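Heroin esterase (Rhodococcus sp., PDB 1LZL) probably hydrolyses acetyl esters, heroin among them, as an esterase of the alpha/beta hydrolase fold. Local coordinates at residues L271-Q275 / A276-V280; P232-S235 / I236-P240; L44-G48 / V49-E53. One frame throughout, in Å; residues are numbered along the deposited sequence. Where two conformers were deposited one is given.

The three contacts illustrate how a chain turns between regular elements of an alpha/beta hydrolase, and no two hold the same elements. Contact 1 closes helix 263-275 and leads into edge strand 280-285; contact 3 starts strand 49-56 at the other edge of the sheet. Contact 2 lies in the long loop between helix 211-222 and strand 252-257, its centre about 20 Å from that of contact 1, whereas contact 3 is centred about 36 Å from both. Contacts 1 and 2 are partly buried, contact 3 a surface contact. In contact 1 backbone bonds and aliphatic packing meet at a helix end, in contact 2 a serine orders a bend, and in contact 3 an aromatic ring leans on a strand.

Contact 1 of 3, residues L271-Q275 / A276-V280; sequences LRLLQ and AGVSV
Val280 packs against two successive leucines of the helix that has just ended. Its CB lies 3.6 Å from CD2 of Leu274, while its CG2 methyl reaches CB of Leu273, also at 3.6 Å. That division of labour follows from the valine torsion, with CG1 anti to the backbone N (chi1 -176°) and CG2 turned beside it, where the second branch meets the helix. The Leu274 side chain leaves its backbone pointing away, but its branched end comes back beside the valine. The same Leu273 CB also lies 4.2 Å from Val278 CB, the apolar pair that commonly accompanies a Schellman motif.

The backbone beneath these side chains is that motif. Val278 N donates to Leu273 O at 3.1 Å and Gly277 N to Leu274 O at 2.9 Å, the latter arriving above the carbonyl plane. Gly277 itself takes a positive phi of 88°, a conformation that favours glycine and reverses the chain. The preceding Ala276 N still makes a helical bond to Arg272 O, 3.0 Å long.

Outside the turn, Leu273 rests on Leu246 and Leu249, and Arg272 NH2 bonds to Ala243 O. Ser279 pairs through its backbone with Thr252, so the reversal delivers the chain from helix 263-275 into edge strand 280-285, beside strand 252-257.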
ATOM      1  N   LEU A 271      15.848   5.123  -4.385  1.00  8.20           N
ATOM      2  CA  LEU A 271      17.093   5.685  -4.924  1.00  9.18           C
ATOM      3  C   LEU A 271      16.909   6.073  -6.374  1.00 10.14           C
ATOM      4  O   LEU A 271      17.329   7.150  -6.799  1.00  9.23           O
ATOM      5  CB  LEU A 271      18.242   4.674  -4.698  1.00  8.94           C
ATOM      6  CG  LEU A 271      19.576   5.079  -5.321  1.00 10.61           C
ATOM      7  CD1 LEU A 271      20.080   6.373  -4.699  1.00 10.29           C
ATOM      8  CD2 LEU A 271      20.598   3.926  -5.182  1.00 13.51           C
ATOM      9  N   ARG A 272      16.260   5.229  -7.197  1.00  9.17           N
ATOM     10  CA  ARG A 272      16.068   5.574  -8.594  1.00 10.10           C
ATOM     11  C   ARG A 272      15.108   6.731  -8.741  1.00  9.77           C
ATOM     12  O   ARG A 272      15.290   7.573  -9.635  1.00 10.04           O
ATOM     13  CB  ARG A 272      15.560   4.347  -9.337  1.00 11.50           C
ATOM     14  CG  ARG A 272      16.690   3.318  -9.454  1.00 14.47           C
ATOM     15  CD  ARG A 272      16.138   1.978  -9.945  1.00 23.95           C
ATOM     16  NE  ARG A 272      15.360   2.228 -11.090  1.00 27.60           N
ATOM     17  CZ  ARG A 272      14.345   1.989 -11.837  1.00 24.99           C
ATOM     18  NH1 ARG A 272      13.456   1.065 -11.522  1.00 25.68           N
ATOM     19  NH2 ARG A 272      14.265   2.733 -12.938  1.00 24.57           N
ATOM     20  N   LEU A 273      14.089   6.864  -7.886  1.00  9.33           N
ATOM     21  CA  LEU A 273      13.269   8.063  -7.960  1.00  8.38           C
ATOM     22  C   LEU A 273      14.110   9.318  -7.720  1.00  8.87           C
ATOM     23  O   LEU A 273      14.030  10.317  -8.467  1.00  9.25           O
ATOM     24  CB  LEU A 273      12.139   7.958  -6.913  1.00  9.14           C
ATOM     25  CG  LEU A 273      10.964   7.028  -7.155  1.00 10.01           C
ATOM     26  CD1 LEU A 273      10.156   6.895  -5.854  1.00 10.36           C
ATOM     27  CD2 LEU A 273      10.024   7.516  -8.257  1.00 12.65           C
ATOM     28  N   LEU A 274      14.908   9.320  -6.660  1.00  8.85           N
ATOM     29  CA  LEU A 274      15.804  10.419  -6.352  1.00  8.10           C
ATOM     30  C   LEU A 274      16.714  10.715  -7.549  1.00  7.84           C
ATOM     31  O   LEU A 274      16.853  11.884  -7.916  1.00  9.36           O
ATOM     32  CB  LEU A 274      16.703  10.061  -5.143  1.00  8.47           C
ATOM     33  CG  LEU A 274      15.923  10.184  -3.813  1.00  9.67           C
ATOM     34  CD1 LEU A 274      16.633   9.427  -2.710  1.00  9.26           C
ATOM     35  CD2 LEU A 274      15.717  11.647  -3.382  1.00  9.79           C
ATOM     36  N   GLN A 275      17.292   9.688  -8.138  1.00  9.10           N
ATOM     37  CA  GLN A 275      18.207   9.914  -9.249  1.00 10.38           C
ATOM     38  C   GLN A 275      17.460  10.464 -10.482  1.00 10.32           C
ATOM     39  O   GLN A 275      18.067  11.076 -11.366  1.00 11.27           O
ATOM     40  CB  GLN A 275      18.918   8.596  -9.573  1.00  8.73           C
ATOM     41  CG  GLN A 275      19.907   8.224  -8.478  1.00  9.54           C
ATOM     42  CD  GLN A 275      20.551   6.886  -8.637  1.00 10.85           C
ATOM     43  OE1 GLN A 275      19.989   5.943  -9.230  1.00 12.62           O
ATOM     44  NE2 GLN A 275      21.743   6.702  -8.067  1.00 11.77           N
ATOM     45  N   ALA A 276      16.150  10.271 -10.541  1.00 11.75           N
ATOM     46  CA  ALA A 276      15.291  10.802 -11.620  1.00  9.66           C
ATOM     47  C   ALA A 276      14.829  12.202 -11.256  1.00 10.42           C
ATOM     48  O   ALA A 276      14.043  12.720 -12.076  1.00 13.10           O
ATOM     49  CB  ALA A 276      14.116   9.840 -11.885  1.00 10.99           C
ATOM     50  N   GLY A 277      15.273  12.813 -10.173  1.00  9.05           N
ATOM     51  CA  GLY A 277      14.927  14.184  -9.818  1.00  9.18           C
ATOM     52  C   GLY A 277      13.664  14.336  -9.008  1.00  9.48           C
ATOM     53  O   GLY A 277      13.237  15.469  -8.749  1.00 14.50           O
ATOM     54  N   VAL A 278      13.087  13.217  -8.536  1.00  9.32           N
ATOM     55  CA  VAL A 278      11.907  13.235  -7.704  1.00  9.28           C
ATOM     56  C   VAL A 278      12.302  13.531  -6.253  1.00  9.36           C
ATOM     57  O   VAL A 278      13.339  13.014  -5.773  1.00 10.67           O
ATOM     58  CB  VAL A 278      11.156  11.899  -7.770  1.00 12.72           C
ATOM     59  CG1 VAL A 278       9.881  11.976  -6.911  1.00 11.91           C
ATOM     60  CG2 VAL A 278      10.790  11.576  -9.207  1.00 15.04           C
ATOM     61  N   SER A 279      11.546  14.334  -5.538  1.00  9.56           N
ATOM     62  CA  SER A 279      11.752  14.577  -4.117  1.00 10.13           C
ATOM     63  C   SER A 279      11.303  13.316  -3.348  1.00  9.18           C
ATOM     64  O   SER A 279      10.123  12.931  -3.476  1.00 10.19           O
ATOM     65  CB  SER A 279      11.015  15.802  -3.627  1.00 12.04           C
ATOM     66  OG  SER A 279      11.248  16.039  -2.243  1.00 13.62           O
ATOM     67  N   VAL A 280      12.214  12.708  -2.591  1.00  8.86           N
ATOM     68  CA  VAL A 280      11.861  11.473  -1.871  1.00  8.37           C
ATOM     69  C   VAL A 280      12.325  11.546  -0.418  1.00  9.50           C
ATOM     70  O   VAL A 280      13.427  12.015  -0.133  1.00  9.88           O
ATOM     71  CB  VAL A 280      12.485  10.245  -2.539  1.00  9.87           C
ATOM     72  CG1 VAL A 280      12.050   8.932  -1.851  1.00 10.42           C
ATOM     73  CG2 VAL A 280      12.134  10.171  -4.016  1.00 10.99           C
TER

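Contact 2 of 3, residues P232-S235 / I236-P240; sequences PDVS and IYAAP
An ST turn at Ser235 opens the bend: the serine OG accepts from Tyr237 N at 3.0 Å, with an N-H...O angle of 155°. The hydroxyl gets there because OG stands anti to the serine's own nitrogen (chi1 178°) and thus swings forward beside the carbonyl. The same OG lies 3.3 Å from Tyr237 CD2, approaching the ring obliquely. Ser235 also works through its carbonyl oxygen: Ser235 O accepts from Ala238 N and Ala239 N, each at 3.0 Å. Ala239 N comes in nearly along the C=O axis, whereas Ala238 N sits above the carbonyl plane.

The outcome is a short helix-like turn through residues 236-238, without the regular bonds of a helix, within the long connection from helix 211-222 to strand 252-257. CG1 of Val234 meets the methyl CB of Ala239 at 4.0 Å and, slightly farther off, that of Ala238. These alanines face helix 211-222, touching Trp218 and Leu222.

Ile236 places CG1 over the centre of one face of the Tyr237 ring, 3.8 Å above its plane. The ring also makes a cation-pi contact with Lys172, and its OH is hydrogen-bonded to OD2 of Asp175, both on helix 161-176.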
ATOM      1  N   PRO A 232       9.811 -11.601 -19.960  1.00 35.83           N
ATOM      2  CA  PRO A 232       9.954 -10.255 -20.517  1.00 34.11           C
ATOM      3  C   PRO A 232       8.633  -9.517 -20.678  1.00 36.36           C
ATOM      4  O   PRO A 232       8.616  -8.305 -20.936  1.00 52.56           O
ATOM      5  CB  PRO A 232      10.547 -10.515 -21.917  1.00 38.32           C
ATOM      6  CG  PRO A 232      10.002 -11.849 -22.309  1.00 37.77           C
ATOM      7  CD  PRO A 232       9.991 -12.632 -21.015  1.00 34.76           C
ATOM      8  N   ASP A 233       7.483 -10.195 -20.567  1.00 37.89           N
ATOM      9  CA  ASP A 233       6.263  -9.443 -20.807  1.00 39.93           C
ATOM     10  C   ASP A 233       5.565  -9.068 -19.504  1.00 31.07           C
ATOM     11  O   ASP A 233       4.404  -9.445 -19.364  1.00 38.44           O
ATOM     12  CB  ASP A 233       5.252 -10.209 -21.649  1.00 47.83           C
ATOM     13  CG  ASP A 233       5.680 -10.602 -23.038  1.00 52.00           C
ATOM     14  OD1 ASP A 233       6.583  -9.919 -23.575  1.00 61.71           O
ATOM     15  OD2 ASP A 233       5.101 -11.586 -23.561  1.00 58.95           O
ATOM     16  N   VAL A 234       6.231  -8.344 -18.600  1.00 22.40           N
ATOM     17  CA  VAL A 234       5.576  -7.878 -17.390  1.00 17.00           C
ATOM     18  C   VAL A 234       5.393  -6.368 -17.432  1.00 16.15           C
ATOM     19  O   VAL A 234       6.350  -5.597 -17.621  1.00 16.66           O
ATOM     20  CB  VAL A 234       6.391  -8.286 -16.134  1.00 15.61           C
ATOM     21  CG1 VAL A 234       5.674  -7.769 -14.895  1.00 14.66           C
ATOM     22  CG2 VAL A 234       6.553  -9.792 -16.081  1.00 16.31           C
ATOM     23  N   SER A 235       4.138  -5.908 -17.274  1.00 14.64           N
ATOM     24  CA  SER A 235       3.862  -4.481 -17.276  1.00 12.36           C
ATOM     25  C   SER A 235       4.523  -3.716 -16.133  1.00  9.93           C
ATOM     26  O   SER A 235       4.589  -4.180 -14.995  1.00 10.78           O
ATOM     27  CB  SER A 235       2.329  -4.315 -17.161  1.00 12.00           C
ATOM     28  OG  SER A 235       2.047  -2.895 -17.109  1.00 12.79           O
ATOM     29  N   ILE A 236       5.020  -2.517 -16.461  1.00 10.28           N
ATOM     30  CA  ILE A 236       5.560  -1.645 -15.403  1.00 10.92           C
ATOM     31  C   ILE A 236       4.449  -1.272 -14.421  1.00 10.95           C
ATOM     32  O   ILE A 236       4.813  -0.866 -13.301  1.00 11.78           O
ATOM     33  CB  ILE A 236       6.191  -0.368 -15.974  1.00 11.07           C
ATOM     34  CG1 ILE A 236       5.152   0.569 -16.631  1.00 13.88           C
ATOM     35  CG2 ILE A 236       7.351  -0.739 -16.878  1.00 13.84           C
ATOM     36  CD1 ILE A 236       5.733   1.920 -16.988  1.00 16.24           C
ATOM     37  N   TYR A 237       3.176  -1.392 -14.786  1.00 11.70           N
ATOM     38  CA  TYR A 237       2.137  -1.079 -13.814  1.00 10.54           C
ATOM     39  C   TYR A 237       1.903  -2.256 -12.851  1.00 11.57           C
ATOM     40  O   TYR A 237       1.313  -2.022 -11.780  1.00 12.54           O
ATOM     41  CB  TYR A 237       0.843  -0.689 -14.518  1.00 11.18           C
ATOM     42  CG  TYR A 237       1.076   0.361 -15.588  1.00 12.69           C
ATOM     43  CD1 TYR A 237       1.611   1.591 -15.290  1.00 11.64           C
ATOM     44  CD2 TYR A 237       0.760   0.130 -16.916  1.00 14.61           C
ATOM     45  CE1 TYR A 237       1.835   2.563 -16.236  1.00 11.56           C
ATOM     46  CE2 TYR A 237       0.978   1.085 -17.895  1.00 16.78           C
ATOM     47  CZ  TYR A 237       1.501   2.313 -17.556  1.00 13.84           C
ATOM     48  OH  TYR A 237       1.741   3.253 -18.545  1.00 16.88           O
ATOM     49  N   ALA A 238       2.318  -3.459 -13.218  1.00 10.94           N
ATOM     50  CA  ALA A 238       2.280  -4.633 -12.371  1.00 10.46           C
ATOM     51  C   ALA A 238       3.480  -4.618 -11.426  1.00 10.44           C
ATOM     52  O   ALA A 238       3.328  -4.889 -10.232  1.00 11.54           O
ATOM     53  CB  ALA A 238       2.278  -5.926 -13.194  1.00 12.83           C
ATOM     54  N   ALA A 239       4.672  -4.358 -11.985  1.00 11.05           N
ATOM     55  CA  ALA A 239       5.922  -4.420 -11.224  1.00 10.96           C
ATOM     56  C   ALA A 239       6.685  -3.122 -11.466  1.00 10.61           C
ATOM     57  O   ALA A 239       7.516  -3.069 -12.415  1.00 11.67           O
ATOM     58  CB  ALA A 239       6.771  -5.633 -11.645  1.00 10.81           C
ATOM     59  N   PRO A 240       6.370  -2.072 -10.736  1.00  9.54           N
ATOM     60  CA  PRO A 240       6.973  -0.755 -10.959  1.00 10.89           C
ATOM     61  C   PRO A 240       8.491  -0.772 -10.969  1.00 11.62           C
ATOM     62  O   PRO A 240       9.082   0.098 -11.639  1.00 11.45           O
ATOM     63  CB  PRO A 240       6.409   0.060  -9.783  1.00  9.98           C
ATOM     64  CG  PRO A 240       5.032  -0.555  -9.580  1.00  8.77           C
ATOM     65  CD  PRO A 240       5.268  -2.030  -9.726  1.00  8.89           C
TER

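Contact 3 of 3, residues L44-G48 / V49-E53; sequences LSFDG and VSLRE
With CG beside its backbone N and anti to its carbonyl carbon (chi1 -72°), Phe46 brings its ring beside Val49 and Leu51 at the start of the strand. Leu51 instead sends CG anti to its own nitrogen (chi1 -168°), which carries CD1 to 4.0 Å from Phe46 CE2. The two side chains cross obliquely. Val49 CG2 lies 4.2 Å from Phe46 CD2 and 3.5 Å from Phe46 O, so that one methyl touches both the ring and the backbone of the same residue.

What brings these side chains together is a type II beta turn from Phe46 to Val49. Val49 N closes it on Phe46 O at 3.1 Å, the donor standing above the carbonyl plane. Gly48 occupies the third position of the turn with a positive phi of 75°, a conformation that glycine adopts readily. An ST turn precedes it and shares its first residues, Ser45 OG accepting from Asp47 N at 3.2 Å.

Were an alanine to stand in for Val49, both methyl branches would go, and the Phe46 ring would probably lose the methyl beside its CD2 atom, with a gap opened between the ring, the Phe46 carbonyl and Ala106.

Arg107 of helix 99-109 bonds to the carbonyls of Ser45 and Asp47, and Phe46 and Val49 lean on Val103 and Ala106 of that helix, respectively. The turn ends the loop that leads from helix 26-41 into strand 49-56, the outermost strand at this edge of the sheet, which runs antiparallel to 65-72.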
ATOM      1  N   LEU A  44     -12.497  -0.324  17.196  1.00 28.81           N
ATOM      2  CA  LEU A  44     -11.968   0.890  16.558  1.00 22.43           C
ATOM      3  C   LEU A  44     -12.916   2.075  16.735  1.00 21.50           C
ATOM      4  O   LEU A  44     -14.112   2.014  16.468  1.00 25.72           O
ATOM      5  CB  LEU A  44     -11.715   0.665  15.067  1.00 21.64           C
ATOM      6  CG  LEU A  44     -11.261   1.831  14.186  1.00 18.37           C
ATOM      7  CD1 LEU A  44      -9.861   2.354  14.580  1.00 21.76           C
ATOM      8  CD2 LEU A  44     -11.223   1.391  12.730  1.00 16.99           C
ATOM      9  N   SER A  45     -12.371   3.207  17.170  1.00 21.17           N
ATOM     10  CA  SER A  45     -13.115   4.446  17.323  1.00 19.79           C
ATOM     11  C   SER A  45     -13.178   5.228  16.018  1.00 20.66           C
ATOM     12  O   SER A  45     -12.155   5.435  15.340  1.00 19.63           O
ATOM     13  CB  SER A  45     -12.470   5.333  18.422  1.00 19.25           C
ATOM     14  OG  SER A  45     -13.105   6.594  18.456  1.00 21.88           O
ATOM     15  N   PHE A  46     -14.402   5.658  15.722  1.00 19.31           N
ATOM     16  CA  PHE A  46     -14.667   6.521  14.594  1.00 18.55           C
ATOM     17  C   PHE A  46     -15.048   7.927  15.032  1.00 18.71           C
ATOM     18  O   PHE A  46     -15.625   8.723  14.320  1.00 20.50           O
ATOM     19  CB  PHE A  46     -15.758   5.895  13.730  1.00 19.33           C
ATOM     20  CG  PHE A  46     -15.325   4.670  12.947  1.00 19.68           C
ATOM     21  CD1 PHE A  46     -15.170   3.430  13.515  1.00 18.97           C
ATOM     22  CD2 PHE A  46     -15.059   4.831  11.578  1.00 22.12           C
ATOM     23  CE1 PHE A  46     -14.756   2.352  12.754  1.00 20.97           C
ATOM     24  CE2 PHE A  46     -14.669   3.736  10.812  1.00 22.14           C
ATOM     25  CZ  PHE A  46     -14.513   2.481  11.392  1.00 19.86           C
ATOM     26  N   ASP A  47     -14.679   8.262  16.282  1.00 21.77           N
ATOM     27  CA  ASP A  47     -14.917   9.611  16.788  1.00 22.24           C
ATOM     28  C   ASP A  47     -14.264  10.648  15.885  1.00 25.18           C
ATOM     29  O   ASP A  47     -13.121  10.482  15.493  1.00 21.49           O
ATOM     30  CB  ASP A  47     -14.383   9.790  18.214  1.00 34.01           C
ATOM     31  CG  ASP A  47     -14.997  11.010  18.879  1.00 48.97           C
ATOM     32  OD1 ASP A  47     -16.244  11.146  18.916  1.00 59.07           O
ATOM     33  OD2 ASP A  47     -14.205  11.846  19.365  1.00 59.38           O
ATOM     34  N   GLY A  48     -15.009  11.703  15.582  1.00 22.98           N
ATOM     35  CA  GLY A  48     -14.628  12.822  14.797  1.00 21.47           C
ATOM     36  C   GLY A  48     -14.579  12.546  13.307  1.00 20.34           C
ATOM     37  O   GLY A  48     -14.125  13.420  12.573  1.00 21.54           O
ATOM     38  N   VAL A  49     -14.988  11.401  12.809  1.00 17.56           N
ATOM     39  CA  VAL A  49     -14.977  11.183  11.358  1.00 18.32           C
ATOM     40  C   VAL A  49     -16.254  10.462  10.944  1.00 17.95           C
ATOM     41  O   VAL A  49     -16.968   9.959  11.827  1.00 19.35           O
ATOM     42  CB  VAL A  49     -13.767  10.367  10.850  1.00 17.88           C
ATOM     43  CG1 VAL A  49     -12.455  10.961  11.311  1.00 19.38           C
ATOM     44  CG2 VAL A  49     -13.878   8.901  11.286  1.00 19.90           C
ATOM     45  N   SER A  50     -16.547  10.453   9.644  1.00 16.38           N
ATOM     46  CA  SER A  50     -17.659   9.640   9.145  1.00 17.02           C
ATOM     47  C   SER A  50     -17.207   8.846   7.905  1.00 15.66           C
ATOM     48  O   SER A  50     -16.278   9.299   7.241  1.00 17.63           O
ATOM     49  CB  SER A  50     -18.913  10.444   8.874  0.63 19.72           C
ATOM     50  OG  SER A  50     -18.834  11.260   7.739  0.63 22.88           O
ATOM     51  N   LEU A  51     -17.831   7.718   7.668  1.00 15.16           N
ATOM     52  CA  LEU A  51     -17.485   6.809   6.568  1.00 14.51           C
ATOM     53  C   LEU A  51     -18.717   6.605   5.731  1.00 16.45           C
ATOM     54  O   LEU A  51     -19.803   6.292   6.252  1.00 17.17           O
ATOM     55  CB  LEU A  51     -16.916   5.498   7.140  1.00 18.01           C
ATOM     56  CG  LEU A  51     -16.227   4.514   6.174  1.00 17.94           C
ATOM     57  CD1 LEU A  51     -15.313   3.545   6.883  1.00 15.49           C
ATOM     58  CD2 LEU A  51     -17.233   3.689   5.384  1.00 20.15           C
ATOM     59  N   ARG A  52     -18.578   6.745   4.416  1.00 15.19           N
ATOM     60  CA  ARG A  52     -19.707   6.353   3.574  1.00 14.63           C
ATOM     61  C   ARG A  52     -19.105   5.642   2.359  1.00 13.93           C
ATOM     62  O   ARG A  52     -17.927   5.802   2.094  1.00 15.45           O
ATOM     63  CB  ARG A  52     -20.606   7.489   3.145  1.00 19.74           C
ATOM     64  CG  ARG A  52     -20.027   8.446   2.111  1.00 19.44           C
ATOM     65  CD  ARG A  52     -21.030   9.549   1.750  1.00 23.71           C
ATOM     66  NE  ARG A  52     -20.306  10.715   1.238  1.00 28.64           N
ATOM     67  CZ  ARG A  52     -20.347  11.175   0.009  1.00 32.88           C
ATOM     68  NH1 ARG A  52     -21.120  10.566  -0.902  1.00 42.20           N
ATOM     69  NH2 ARG A  52     -19.642  12.247  -0.364  1.00 41.79           N
ATOM     70  N   GLU A  53     -19.949   4.888   1.682  1.00 15.65           N
ATOM     71  CA  GLU A  53     -19.445   4.148   0.543  1.00 13.52           C
ATOM     72  C   GLU A  53     -19.680   4.883  -0.763  1.00 15.35           C
ATOM     73  O   GLU A  53     -20.792   5.324  -1.026  1.00 20.60           O
ATOM     74  CB  GLU A  53     -20.137   2.795   0.506  1.00 17.29           C
ATOM     75  CG  GLU A  53     -19.613   1.837  -0.569  1.00 29.22           C
ATOM     76  CD  GLU A  53     -20.319   0.496  -0.335  1.00 37.09           C
ATOM     77  OE1 GLU A  53     -20.013  -0.112   0.719  1.00 46.17           O
ATOM     78  OE2 GLU A  53     -21.159   0.089  -1.162  1.00 44.34           O
TER